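Local coordinates for protein GH59 galactosidase (Clostridium cellulolyticum, PDB 2V4V) that carries a family 6 carbohydrate-binding module, the part described here, which holds xylose in a pocket and probably tethers the enzyme to plant cell-wall polysaccharides, at residues 48-53 against 100-105; 88-93 against 119-124; 38-43 against 107-112; 64-69 against 81-86. One frame throughout, in Å; residues are numbered along the deposited sequence.

In the fold
All four contacts belong to one family 6 module built as a two-sheet beta-sandwich. Contacts 3 and 4 share a sheet: strands 105-113 and 64-70 are neighbours in it, with Val111 O and Glu67 N 2.8 Å apart in a probable hydrogen bond. Contacts 1 and 2 reach the other sheet at opposite ends, their centres 25 Å apart. Between the sheets, Phe53 of contact 1 places CE1 4.0 Å from Leu110 CD2 of contact 3, and Phe120 of contact 2 sets CE1 3.5 Å from Phe112 CD1. Contact 2 alone holds residues that bind xylose and sodium; in contact 4 the Val83 side chain lies about 11 Å from the sugar.

Contact 1: 48-53 against 100-105; sequences DGVGGF and SGVTGK
Val50 and Val102 are joined through one water molecule, which accepts a hydrogen bond from Val50 N at 2.8 Å and donates one to Val102 O at 2.6 Å. The water thus bridges two loops at one end of the beta-sandwich. Segment 48-53 leads into strand 52-59 through a classic beta bulge, in which Gly51 and Gly52 both face Ser128; segment 100-105 runs from strand 91-98 towards strand 105-113.

Val50 CG1 makes the closest side-chain approaches. It sits between the backbone N and the carbonyl carbon (chi1 74°), and this turn sends it across to the other loop, where it meets Ser100 O at 3.5 Å and Val102 N at 3.7 Å. The same methyl forms the apolar pair of the two valines, 4.0 Å from Val102 CG1. Val50 is buried, with Tyr4 and Val99 also packed against its side chain, while most of the other touching residues are exposed. Val102 in turn packs on Phe46 and Leu70.

The backbone is unusual at two glycines bordering the touching residues: phi is 161° at Gly49, just before Val50, and 73° at Gly104, where the chain turns a corner. Further out, Asp48 CB comes within 4.4 Å of Thr103 CG2.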
loop_
_atom_site.group_PDB
_atom_site.type_symbol
_atom_site.label_atom_id
_atom_site.label_comp_id
_atom_site.label_asym_id
_atom_site.label_seq_id
_atom_site.Cartn_x
_atom_site.Cartn_y
_atom_site.Cartn_z
ATOM N N ASP A 48 -6.904 -13.988 12.944
ATOM C CA ASP A 48 -5.751 -14.870 13.128
ATOM C C ASP A 48 -5.639 -15.705 11.865
ATOM O O ASP A 48 -6.456 -16.620 11.646
ATOM C CB ASP A 48 -5.959 -15.744 14.382
ATOM C CG ASP A 48 -5.124 -17.019 14.387
ATOM O OD1 ASP A 48 -5.753 -18.105 14.561
ATOM O OD2 ASP A 48 -3.876 -16.941 14.239
ATOM N N GLY A 49 -4.672 -15.391 11.011
ATOM C CA GLY A 49 -4.542 -16.150 9.748
ATOM C C GLY A 49 -3.747 -15.494 8.632
ATOM O O GLY A 49 -3.557 -16.136 7.594
ATOM N N VAL A 50 -3.274 -14.245 8.833
ATOM C CA VAL A 50 -2.659 -13.473 7.715
ATOM C C VAL A 50 -1.383 -14.135 7.191
ATOM O O VAL A 50 -0.561 -14.607 7.988
ATOM C CB VAL A 50 -2.352 -11.984 8.090
ATOM C CG1 VAL A 50 -1.119 -11.862 9.041
ATOM C CG2 VAL A 50 -2.147 -11.152 6.808
ATOM N N GLY A 51 -1.231 -14.196 5.864
ATOM C CA GLY A 51 -0.003 -14.720 5.275
ATOM C C GLY A 51 0.595 -13.872 4.138
ATOM O O GLY A 51 1.745 -14.030 3.773
ATOM N N GLY A 52 -0.201 -12.949 3.594
ATOM C CA GLY A 52 0.249 -12.241 2.399
ATOM C C GLY A 52 -0.424 -10.903 2.181
ATOM O O GLY A 52 -1.381 -10.563 2.853
ATOM N N PHE A 53 0.075 -10.183 1.176
ATOM C CA PHE A 53 -0.421 -8.816 0.841
ATOM C C PHE A 53 -0.339 -8.665 -0.677
ATOM O O PHE A 53 0.630 -9.114 -1.301
ATOM C CB PHE A 53 0.497 -7.814 1.521
ATOM C CG PHE A 53 0.291 -6.350 1.129
ATOM C CD1 PHE A 53 -0.567 -5.519 1.866
ATOM C CD2 PHE A 53 1.043 -5.787 0.096
ATOM C CE1 PHE A 53 -0.661 -4.174 1.565
ATOM C CE2 PHE A 53 0.938 -4.435 -0.215
ATOM C CZ PHE A 53 0.077 -3.631 0.527
ATOM N N SER A 100 4.334 -11.309 7.927
ATOM C CA SER A 100 4.550 -11.991 9.227
ATOM C C SER A 100 3.229 -12.187 9.951
ATOM O O SER A 100 2.300 -11.410 9.788
ATOM C CB SER A 100 5.426 -11.113 10.112
ATOM O OG SER A 100 6.737 -10.979 9.529
ATOM N N GLY A 101 3.190 -13.217 10.788
ATOM C CA GLY A 101 1.960 -13.475 11.506
ATOM C C GLY A 101 1.626 -12.345 12.458
ATOM O O GLY A 101 2.483 -11.858 13.246
ATOM N N VAL A 102 0.345 -11.962 12.430
ATOM C CA VAL A 102 -0.149 -10.967 13.352
ATOM C C VAL A 102 -1.595 -11.256 13.730
ATOM O O VAL A 102 -2.287 -12.013 13.039
ATOM C CB VAL A 102 0.092 -9.537 12.830
ATOM C CG1 VAL A 102 -1.027 -9.096 11.974
ATOM C CG2 VAL A 102 0.252 -8.589 14.011
ATOM N N THR A 103 -2.034 -10.677 14.840
ATOM C CA THR A 103 -3.388 -10.884 15.327
ATOM C C THR A 103 -4.075 -9.541 15.511
ATOM O O THR A 103 -3.425 -8.495 15.517
ATOM C CB THR A 103 -3.396 -11.642 16.668
ATOM O OG1 THR A 103 -2.426 -11.067 17.551
ATOM C CG2 THR A 103 -3.071 -13.111 16.450
ATOM N N GLY A 104 -5.393 -9.574 15.660
ATOM C CA GLY A 104 -6.113 -8.458 16.248
ATOM C C GLY A 104 -6.221 -7.254 15.338
ATOM O O GLY A 104 -5.949 -7.325 14.141
ATOM N N LYS A 105 -6.614 -6.137 15.952
ATOM C CA LYS A 105 -6.930 -4.902 15.241
ATOM C C LYS A 105 -5.736 -3.955 15.325
ATOM O O LYS A 105 -5.157 -3.764 16.398
ATOM C CB LYS A 105 -8.149 -4.268 15.914
ATOM C CG LYS A 105 -9.465 -4.990 15.664
ATOM C CD LYS A 105 -9.621 -6.180 16.631
ATOM C CE LYS A 105 -11.064 -6.680 16.773
ATOM N NZ LYS A 105 -11.041 -8.099 17.297
HETATM O O HOH W 1 -3.858 -12.626 11.027
#

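Contact 2: 88-93 against 119-124; sequences DWQTYT and LFNLNW. With NA (sodium ion), chain C; XYP (beta-D-xylopyranose), chain B.
The xylose pocket takes its aromatic platform from Trp89 and its neighbouring amide from Asn121. C4 of the sugar lies above the centre of the indole, 3.8 Å from the ring plane, so the pyranose sits on one face of Trp89. The Asn121 side chain reaches the O3 and O4 hydroxyls; its chain crosses that of Trp89 at about a right angle, with the amide plane 32° from the indole. The indole is braced at its edge: CZ3 is 3.8 Å from Phe120 CA, close to the ring plane. Glu21, Gly31, Phe32 and Tyr118 complete the pocket, Glu21 OE2 and Phe32 N through hydrogen bonds to the sugar.

Trp89 occupies a type I turn from Asp88 to Thr91; at its start Asp88 OD2 also accepts from Gln90 N at 2.9 Å, an Asx turn. The chain then enters strand 91-98 of the beta-sandwich, and the pocket lies among the loops at one end of it, consistent with the loop-borne sugar site known in family 6 modules.

Tyr92 sets out towards the other strand, and CE1 meets Asn123 CB at 3.8 Å; the hydroxyl donates to Gln90 OE1 at 2.8 Å, from 45° above the carbonyl plane. With CG anti to its own backbone N (chi1 180°), Asn123 brings OD1 to the sodium ion at 2.4 Å, and Asn123 O binds it at 2.4 Å as well. Glu8 OE1, Glu10 OE1, the backbone O of Glu28 and a water also coordinate the ion, and Asn123 ND2 is hydrogen-bonded to Glu25 OE1.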
loop_
_atom_site.group_PDB
_atom_site.type_symbol
_atom_site.label_atom_id
_atom_site.label_comp_id
_atom_site.label_asym_id
_atom_site.label_seq_id
_atom_site.Cartn_x
_atom_site.Cartn_y
_atom_site.Cartn_z
ATOM N N ASP A 88 3.984 2.886 -17.291
ATOM C CA ASP A 88 3.037 3.986 -17.398
ATOM C C ASP A 88 2.397 4.222 -16.046
ATOM O O ASP A 88 2.133 3.264 -15.337
ATOM C CB ASP A 88 1.960 3.632 -18.418
ATOM C CG ASP A 88 1.105 4.835 -18.796
ATOM O OD1 ASP A 88 1.526 5.559 -19.728
ATOM O OD2 ASP A 88 0.047 5.048 -18.175
ATOM N N TRP A 89 2.118 5.493 -15.710
ATOM C CA TRP A 89 1.485 5.789 -14.424
ATOM C C TRP A 89 0.085 5.226 -14.258
ATOM O O TRP A 89 -0.428 5.197 -13.133
ATOM C CB TRP A 89 1.390 7.308 -14.189
ATOM C CG TRP A 89 2.740 7.935 -13.932
ATOM C CD1 TRP A 89 3.363 8.908 -14.679
ATOM C CD2 TRP A 89 3.648 7.612 -12.859
ATOM N NE1 TRP A 89 4.606 9.207 -14.143
ATOM C CE2 TRP A 89 4.809 8.426 -13.026
ATOM C CE3 TRP A 89 3.612 6.699 -11.794
ATOM C CZ2 TRP A 89 5.900 8.370 -12.139
ATOM C CZ3 TRP A 89 4.702 6.669 -10.886
ATOM C CH2 TRP A 89 5.837 7.475 -11.090
ATOM N N GLN A 90 -0.537 4.832 -15.369
ATOM C CA GLN A 90 -1.918 4.324 -15.316
ATOM C C GLN A 90 -2.105 2.938 -15.964
ATOM O O GLN A 90 -3.214 2.586 -16.351
ATOM C CB GLN A 90 -2.895 5.369 -15.901
ATOM C CG GLN A 90 -2.934 6.695 -15.125
ATOM C CD GLN A 90 -3.548 6.535 -13.716
ATOM O OE1 GLN A 90 -4.271 5.557 -13.437
ATOM N NE2 GLN A 90 -3.274 7.498 -12.841
ATOM N N THR A 91 -1.014 2.146 -16.013
ATOM C CA THR A 91 -1.092 0.737 -16.380
ATOM C C THR A 91 -0.700 -0.059 -15.138
ATOM O O THR A 91 0.436 0.071 -14.671
ATOM C CB THR A 91 -0.098 0.449 -17.490
ATOM O OG1 THR A 91 -0.494 1.173 -18.674
ATOM C CG2 THR A 91 0.004 -1.064 -17.758
ATOM N N TYR A 92 -1.685 -0.773 -14.584
ATOM C CA TYR A 92 -1.539 -1.417 -13.261
ATOM C C TYR A 92 -1.189 -2.888 -13.369
ATOM O O TYR A 92 -1.482 -3.553 -14.366
ATOM C CB TYR A 92 -2.777 -1.214 -12.379
ATOM C CG TYR A 92 -3.011 0.242 -12.047
ATOM C CD1 TYR A 92 -2.721 0.743 -10.783
ATOM C CD2 TYR A 92 -3.466 1.148 -13.044
ATOM C CE1 TYR A 92 -2.909 2.074 -10.468
ATOM C CE2 TYR A 92 -3.664 2.507 -12.748
ATOM C CZ TYR A 92 -3.349 2.975 -11.455
ATOM O OH TYR A 92 -3.508 4.313 -11.092
ATOM N N THR A 93 -0.588 -3.368 -12.291
ATOM C CA THR A 93 -0.300 -4.784 -12.115
ATOM C C THR A 93 -0.431 -5.135 -10.624
ATOM O O THR A 93 -0.772 -4.258 -9.822
ATOM C CB THR A 93 1.084 -5.112 -12.632
ATOM O OG1 THR A 93 1.211 -6.539 -12.803
ATOM C CG2 THR A 93 2.170 -4.527 -11.723
ATOM N N LEU A 119 7.511 7.156 -7.087
ATOM C CA LEU A 119 7.732 5.719 -6.988
ATOM C C LEU A 119 6.662 4.871 -7.721
ATOM O O LEU A 119 6.994 4.035 -8.610
ATOM C CB LEU A 119 7.811 5.297 -5.514
ATOM C CG LEU A 119 8.850 6.073 -4.684
ATOM C CD1 LEU A 119 8.817 5.508 -3.322
ATOM C CD2 LEU A 119 10.259 6.030 -5.215
ATOM N N PHE A 120 5.400 5.023 -7.315
ATOM C CA PHE A 120 4.322 4.228 -7.944
ATOM C C PHE A 120 3.005 4.863 -7.513
ATOM O O PHE A 120 3.001 5.769 -6.622
ATOM C CB PHE A 120 4.349 2.752 -7.462
ATOM C CG PHE A 120 4.645 2.597 -5.948
ATOM C CD1 PHE A 120 3.675 2.852 -4.972
ATOM C CD2 PHE A 120 5.954 2.272 -5.522
ATOM C CE1 PHE A 120 4.023 2.755 -3.588
ATOM C CE2 PHE A 120 6.294 2.165 -4.173
ATOM C CZ PHE A 120 5.330 2.390 -3.217
ATOM N N ASN A 121 1.935 4.468 -8.214
ATOM C CA ASN A 121 0.546 4.835 -7.851
ATOM C C ASN A 121 -0.112 3.572 -7.263
ATOM O O ASN A 121 0.169 2.446 -7.736
ATOM C CB ASN A 121 -0.249 5.261 -9.098
ATOM C CG ASN A 121 0.224 6.564 -9.690
ATOM O OD1 ASN A 121 -0.025 6.872 -10.893
ATOM N ND2 ASN A 121 0.944 7.323 -8.889
ATOM N N LEU A 122 -1.001 3.765 -6.278
ATOM C CA LEU A 122 -1.628 2.616 -5.586
ATOM C C LEU A 122 -3.126 2.758 -5.749
ATOM O O LEU A 122 -3.683 3.765 -5.341
ATOM C CB LEU A 122 -1.238 2.606 -4.085
ATOM C CG LEU A 122 -1.902 1.575 -3.178
ATOM C CD1 LEU A 122 -1.443 0.126 -3.549
ATOM C CD2 LEU A 122 -1.462 1.899 -1.748
ATOM N N ASN A 123 -3.755 1.746 -6.354
ATOM C CA ASN A 123 -5.185 1.769 -6.580
ATOM C C ASN A 123 -5.950 1.191 -5.373
ATOM O O ASN A 123 -6.797 1.846 -4.755
ATOM C CB ASN A 123 -5.477 0.995 -7.879
ATOM C CG ASN A 123 -6.955 0.941 -8.232
ATOM O OD1 ASN A 123 -7.823 1.482 -7.514
ATOM N ND2 ASN A 123 -7.263 0.273 -9.352
ATOM N N TRP A 124 -5.587 -0.027 -4.976
ATOM C CA TRP A 124 -6.213 -0.708 -3.839
ATOM C C TRP A 124 -5.236 -1.776 -3.332
ATOM O O TRP A 124 -4.235 -2.039 -3.972
ATOM C CB TRP A 124 -7.588 -1.312 -4.215
ATOM C CG TRP A 124 -7.581 -2.279 -5.352
ATOM C CD1 TRP A 124 -7.866 -1.997 -6.661
ATOM C CD2 TRP A 124 -7.259 -3.676 -5.314
ATOM N NE1 TRP A 124 -7.759 -3.112 -7.439
ATOM C CE2 TRP A 124 -7.402 -4.168 -6.631
ATOM C CE3 TRP A 124 -6.934 -4.575 -4.278
ATOM C CZ2 TRP A 124 -7.166 -5.510 -6.962
ATOM C CZ3 TRP A 124 -6.675 -5.906 -4.609
ATOM C CH2 TRP A 124 -6.821 -6.358 -5.939
HETATM NA NA NA C . -8.649 2.970 -5.771
HETATM O O1 XYP B . 2.367 13.573 -13.103
HETATM C C1 XYP B . 2.206 12.787 -11.932
HETATM C C2 XYP B . 1.168 11.730 -12.278
HETATM C C3 XYP B . 0.958 10.805 -11.093
HETATM C C4 XYP B . 2.301 10.308 -10.562
HETATM C C5 XYP B . 3.273 11.480 -10.368
HETATM O O2 XYP B . -0.106 12.302 -12.548
HETATM O O3 XYP B . 0.132 9.709 -11.450
HETATM O O4 XYP B . 2.152 9.657 -9.322
HETATM O O5 XYP B . 3.399 12.196 -11.577
HETATM O O HOH W 2 -10.995 3.563 -6.295
#

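Contact 3: 38-43 against 107-112; sequences YTVYNN and DVYLVF
Tyr41 can be followed from CB to its tip along strand 105-113. Its CB passes Val108 O at 4.0 Å, and CD1 has the same oxygen at 3.6 Å, at the ring edge near its plane. With CG beside the backbone N (chi1 -52°), CE1 is brought to Leu110 CD1 at 3.9 Å, the two side chains crossing at about a right angle. At the tip, the buried OH accepts a hydrogen bond from Thr39 OG1 at 2.9 Å and is bonded also to Ala9 O, which together fix the end of the ring.

On the other face, carrying Tyr38, Val40 and Tyr109, the packing is different. Val40 CG1 lies over the Tyr109 ring, 3.6 Å from its centroid and only 16° off the normal, a CH-pi contact. Tyr38 runs alongside Tyr109, pointing the same way, with CD1 atoms 3.9 Å apart.

The backbones supply the frame. Thr39 pairs with Leu110, and Tyr41 with Val108, each as a hydrogen-bonded antiparallel pair with both bonds formed; Tyr41 N to Val108 O measures 2.8 Å. Beyond the Tyr41 pair, Asp107 OD1 takes Asn43 N at 2.8 Å through its anti lone pair, beside the corner the chain turns at Asn43.

The axes of 38-42 and 107-112 run antiparallel, at 164°, inside a jelly-roll-like beta-sandwich without helices: strand 14-16 flanks 38-48, strand 64-70 flanks 105-113, and Phe125 of the opposing sheet meets the Tyr41 ring edge-to-face.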
loop_
_atom_site.group_PDB
_atom_site.type_symbol
_atom_site.label_atom_id
_atom_site.label_comp_id
_atom_site.label_asym_id
_atom_site.label_seq_id
_atom_site.Cartn_x
_atom_site.Cartn_y
_atom_site.Cartn_z
ATOM N N TYR A 38 3.385 8.318 3.172
ATOM C CA TYR A 38 2.641 7.142 3.629
ATOM C C TYR A 38 1.141 7.391 3.664
ATOM O O TYR A 38 0.687 8.534 3.613
ATOM C CB TYR A 38 3.149 6.674 5.001
ATOM C CG TYR A 38 2.965 7.681 6.116
ATOM C CD1 TYR A 38 1.742 7.831 6.781
ATOM C CD2 TYR A 38 4.043 8.456 6.526
ATOM C CE1 TYR A 38 1.604 8.762 7.835
ATOM C CE2 TYR A 38 3.916 9.376 7.593
ATOM C CZ TYR A 38 2.704 9.518 8.230
ATOM O OH TYR A 38 2.651 10.456 9.273
ATOM N N THR A 39 0.377 6.304 3.726
ATOM C CA THR A 39 -1.043 6.408 3.997
ATOM C C THR A 39 -1.333 5.504 5.187
ATOM O O THR A 39 -0.581 4.546 5.451
ATOM C CB THR A 39 -1.947 5.982 2.781
ATOM O OG1 THR A 39 -1.534 4.706 2.285
ATOM C CG2 THR A 39 -1.889 7.012 1.656
ATOM N N VAL A 40 -2.457 5.780 5.848
ATOM C CA VAL A 40 -2.830 5.060 7.082
ATOM C C VAL A 40 -4.292 4.575 6.969
ATOM O O VAL A 40 -5.153 5.348 6.531
ATOM C CB VAL A 40 -2.781 5.988 8.320
ATOM C CG1 VAL A 40 -2.938 5.109 9.615
ATOM C CG2 VAL A 40 -1.549 6.899 8.331
ATOM N N TYR A 41 -4.557 3.332 7.372
ATOM C CA TYR A 41 -5.880 2.763 7.360
ATOM C C TYR A 41 -6.208 2.265 8.790
ATOM O O TYR A 41 -5.617 1.367 9.226
ATOM C CB TYR A 41 -5.941 1.619 6.292
ATOM C CG TYR A 41 -5.441 2.130 4.960
ATOM C CD1 TYR A 41 -4.100 2.188 4.676
ATOM C CD2 TYR A 41 -6.308 2.650 4.048
ATOM C CE1 TYR A 41 -3.653 2.734 3.521
ATOM C CE2 TYR A 41 -5.879 3.156 2.876
ATOM C CZ TYR A 41 -4.549 3.252 2.613
ATOM O OH TYR A 41 -4.118 3.810 1.440
ATOM N N ASN A 42 -7.131 2.960 9.474
ATOM C CA ASN A 42 -7.353 2.666 10.879
ATOM C C ASN A 42 -8.168 1.400 11.093
ATOM O O ASN A 42 -9.057 1.051 10.300
ATOM C CB ASN A 42 -8.084 3.817 11.579
ATOM C CG ASN A 42 -7.223 5.068 11.722
ATOM O OD1 ASN A 42 -6.053 5.088 11.365
ATOM N ND2 ASN A 42 -7.830 6.138 12.240
ATOM N N ASN A 43 -7.910 0.770 12.240
ATOM C CA ASN A 43 -8.788 -0.290 12.736
ATOM C C ASN A 43 -8.978 -1.414 11.737
ATOM O O ASN A 43 -10.124 -1.817 11.423
ATOM C CB ASN A 43 -10.157 0.288 13.083
ATOM C CG ASN A 43 -10.076 1.387 14.107
ATOM O OD1 ASN A 43 -9.176 1.381 14.953
ATOM N ND2 ASN A 43 -11.003 2.365 14.025
ATOM N N ASP A 107 -3.875 -0.210 13.307
ATOM C CA ASP A 107 -3.897 0.778 12.214
ATOM C C ASP A 107 -2.747 0.412 11.266
ATOM O O ASP A 107 -1.608 0.188 11.706
ATOM C CB ASP A 107 -3.698 2.195 12.702
ATOM C CG ASP A 107 -4.746 2.625 13.744
ATOM O OD1 ASP A 107 -5.891 2.124 13.718
ATOM O OD2 ASP A 107 -4.391 3.495 14.559
ATOM N N VAL A 108 -3.049 0.374 9.960
ATOM C CA VAL A 108 -2.053 -0.100 9.028
ATOM C C VAL A 108 -1.439 1.118 8.327
ATOM O O VAL A 108 -2.179 1.884 7.686
ATOM C CB VAL A 108 -2.660 -1.071 7.989
ATOM C CG1 VAL A 108 -1.699 -1.293 6.855
ATOM C CG2 VAL A 108 -2.994 -2.424 8.641
ATOM N N TYR A 109 -0.100 1.247 8.426
ATOM C CA TYR A 109 0.631 2.298 7.703
ATOM C C TYR A 109 1.304 1.673 6.525
ATOM O O TYR A 109 2.118 0.758 6.702
ATOM C CB TYR A 109 1.708 2.931 8.600
ATOM C CG TYR A 109 1.099 3.809 9.665
ATOM C CD1 TYR A 109 1.261 5.207 9.640
ATOM C CD2 TYR A 109 0.353 3.244 10.724
ATOM C CE1 TYR A 109 0.700 6.027 10.638
ATOM C CE2 TYR A 109 -0.214 4.045 11.708
ATOM C CZ TYR A 109 -0.045 5.435 11.661
ATOM O OH TYR A 109 -0.618 6.202 12.670
ATOM N N LEU A 110 0.973 2.173 5.324
ATOM C CA LEU A 110 1.722 1.801 4.135
ATOM C C LEU A 110 2.731 2.929 3.874
ATOM O O LEU A 110 2.350 4.046 3.543
ATOM C CB LEU A 110 0.794 1.577 2.946
ATOM C CG LEU A 110 -0.336 0.554 3.149
ATOM C CD1 LEU A 110 -1.069 0.425 1.835
ATOM C CD2 LEU A 110 0.253 -0.816 3.602
ATOM N N VAL A 111 4.019 2.622 4.086
ATOM C CA VAL A 111 5.087 3.604 4.077
ATOM C C VAL A 111 5.913 3.365 2.818
ATOM O O VAL A 111 6.376 2.252 2.553
ATOM C CB VAL A 111 5.976 3.525 5.340
ATOM C CG1 VAL A 111 7.053 4.627 5.299
ATOM C CG2 VAL A 111 5.107 3.666 6.614
ATOM N N PHE A 112 6.019 4.395 1.975
ATOM C CA PHE A 112 6.532 4.187 0.623
ATOM C C PHE A 112 7.997 4.556 0.591
ATOM O O PHE A 112 8.370 5.679 0.937
ATOM C CB PHE A 112 5.717 5.050 -0.359
ATOM C CG PHE A 112 4.214 4.862 -0.199
ATOM C CD1 PHE A 112 3.673 3.557 -0.229
ATOM C CD2 PHE A 112 3.375 5.940 0.003
ATOM C CE1 PHE A 112 2.283 3.353 -0.056
ATOM C CE2 PHE A 112 1.988 5.779 0.148
ATOM C CZ PHE A 112 1.434 4.474 0.117
#

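Contact 4: 64-69 against 81-86; sequences GNIEIR and CPVAGT
Asn65, whose side chain ends in a flat amide, leans towards Pro82, its pair across the strands on the same face of the sheet. Nearby on segment 64-69 the guanidinium of Arg69 is gripped at its edge: Glu67 OE1 lies 6° out of its plane and accepts from NE at 3.0 Å and from NH2 at 2.9 Å. Both nitrogens reach that oxygen from the same face of the carboxylate and above its plane, a side-on salt bridge. Lys113 adds a second positive partner to OE1, which would probably keep the carboxylate charged, while Arg69 NH1 bonds to Gly75 O.

The opposite face is apolar. Ile66 CG1, set anti to the carbonyl carbon (chi1 -55°), meets Val83 CG2 at 4.0 Å, and Ile66 CB stands 4.0 Å from Cys81 CB. These buried side chains face strand 52-59 of the other sheet, Ile66 packing on Ala55 and Val83 on Val57.

Four backbone bonds give the register. Ile66 and Cys81 exchange two, with Cys81 N to Ile66 O at 2.8 Å and nearly straight at 174°; Gly64 and Val83 exchange another two, of which Val83 N to Gly64 O is 2.8 Å. Asn65 and Pro82 form the non-hydrogen-bonded pair between them. Two adjacent strands paired in this way, 64-70 and 77-83, make an antiparallel beta hairpin, its second strand forming one edge of a sheet in the beta-sandwich of a family 6 module.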
loop_
_atom_site.group_PDB
_atom_site.type_symbol
_atom_site.label_atom_id
_atom_site.label_comp_id
_atom_site.label_asym_id
_atom_site.label_seq_id
_atom_site.Cartn_x
_atom_site.Cartn_y
_atom_site.Cartn_z
ATOM N N GLY A 64 9.509 0.845 -6.226
ATOM C CA GLY A 64 10.029 1.081 -4.884
ATOM C C GLY A 64 9.455 -0.008 -4.001
ATOM O O GLY A 64 9.133 -1.088 -4.505
ATOM N N ASN A 65 9.330 0.266 -2.705
ATOM C CA ASN A 65 8.795 -0.727 -1.752
ATOM C C ASN A 65 7.648 -0.103 -0.956
ATOM O O ASN A 65 7.662 1.094 -0.683
ATOM C CB ASN A 65 9.844 -1.144 -0.699
ATOM C CG ASN A 65 10.915 -2.088 -1.264
ATOM O OD1 ASN A 65 10.695 -2.795 -2.268
ATOM N ND2 ASN A 65 12.080 -2.120 -0.581
ATOM N N ILE A 66 6.665 -0.950 -0.609
ATOM C CA ILE A 66 5.605 -0.564 0.333
ATOM C C ILE A 66 5.922 -1.280 1.626
ATOM O O ILE A 66 5.822 -2.491 1.699
ATOM C CB ILE A 66 4.196 -0.999 -0.135
ATOM C CG1 ILE A 66 3.883 -0.456 -1.545
ATOM C CG2 ILE A 66 3.145 -0.587 0.912
ATOM C CD1 ILE A 66 2.574 -0.964 -2.131
ATOM N N GLU A 67 6.383 -0.534 2.614
ATOM C CA GLU A 67 6.614 -1.108 3.929
ATOM C C GLU A 67 5.296 -1.141 4.662
ATOM O O GLU A 67 4.592 -0.118 4.745
ATOM C CB GLU A 67 7.639 -0.284 4.711
ATOM C CG GLU A 67 9.065 -0.507 4.183
ATOM C CD GLU A 67 10.148 0.240 4.983
ATOM O OE1 GLU A 67 9.800 1.078 5.812
ATOM O OE2 GLU A 67 11.346 -0.030 4.727
ATOM N N ILE A 68 4.951 -2.305 5.201
ATOM C CA ILE A 68 3.667 -2.430 5.869
ATOM C C ILE A 68 3.960 -2.425 7.376
ATOM O O ILE A 68 4.512 -3.407 7.885
ATOM C CB ILE A 68 2.983 -3.767 5.532
ATOM C CG1 ILE A 68 2.784 -3.907 4.018
ATOM C CG2 ILE A 68 1.619 -3.880 6.209
ATOM C CD1 ILE A 68 2.716 -5.359 3.554
ATOM N N ARG A 69 3.560 -1.330 8.057
ATOM C CA ARG A 69 3.921 -1.138 9.447
ATOM C C ARG A 69 2.650 -0.993 10.299
ATOM O O ARG A 69 1.617 -0.534 9.817
ATOM C CB ARG A 69 4.783 0.123 9.596
ATOM C CG ARG A 69 6.211 -0.107 9.033
ATOM C CD ARG A 69 7.091 1.139 9.119
ATOM N NE ARG A 69 8.386 0.885 8.507
ATOM C CZ ARG A 69 9.396 0.236 9.098
ATOM N NH1 ARG A 69 9.288 -0.235 10.361
ATOM N NH2 ARG A 69 10.550 0.062 8.422
ATOM N N CYS A 81 6.589 -4.882 0.452
ATOM C CA CYS A 81 6.060 -5.334 -0.847
ATOM C C CYS A 81 6.874 -4.657 -1.948
ATOM O O CYS A 81 6.830 -3.421 -2.081
ATOM C CB CYS A 81 4.632 -4.860 -0.989
ATOM S SG CYS A 81 3.831 -5.667 -2.420
ATOM N N PRO A 82 7.612 -5.447 -2.748
ATOM C CA PRO A 82 8.381 -4.798 -3.802
ATOM C C PRO A 82 7.463 -4.418 -4.936
ATOM O O PRO A 82 6.584 -5.187 -5.348
ATOM C CB PRO A 82 9.365 -5.891 -4.271
ATOM C CG PRO A 82 8.618 -7.181 -4.039
ATOM C CD PRO A 82 7.753 -6.921 -2.769
ATOM N N VAL A 83 7.693 -3.216 -5.487
ATOM C CA VAL A 83 6.911 -2.728 -6.636
ATOM C C VAL A 83 7.841 -2.391 -7.805
ATOM O O VAL A 83 8.842 -1.719 -7.585
ATOM C CB VAL A 83 6.147 -1.418 -6.269
ATOM C CG1 VAL A 83 5.500 -0.833 -7.507
ATOM C CG2 VAL A 83 5.117 -1.673 -5.122
ATOM N N ALA A 84 7.500 -2.857 -9.002
ATOM C CA ALA A 84 8.342 -2.665 -10.173
ATOM C C ALA A 84 7.625 -1.842 -11.235
ATOM O O ALA A 84 6.396 -1.845 -11.317
ATOM C CB ALA A 84 8.774 -4.009 -10.740
ATOM N N GLY A 85 8.407 -1.139 -12.046
ATOM C CA GLY A 85 7.871 -0.268 -13.099
ATOM C C GLY A 85 6.849 -1.036 -13.935
ATOM O O GLY A 85 6.932 -2.274 -14.108
ATOM N N THR A 86 5.870 -0.317 -14.487
ATOM C CA THR A 86 4.896 -0.932 -15.406
ATOM C C THR A 86 4.873 -0.199 -16.755
ATOM O O THR A 86 4.061 -0.523 -17.652
ATOM C CB THR A 86 3.466 -0.869 -14.844
ATOM O OG1 THR A 86 3.111 0.514 -14.637
ATOM C CG2 THR A 86 3.375 -1.639 -13.544
#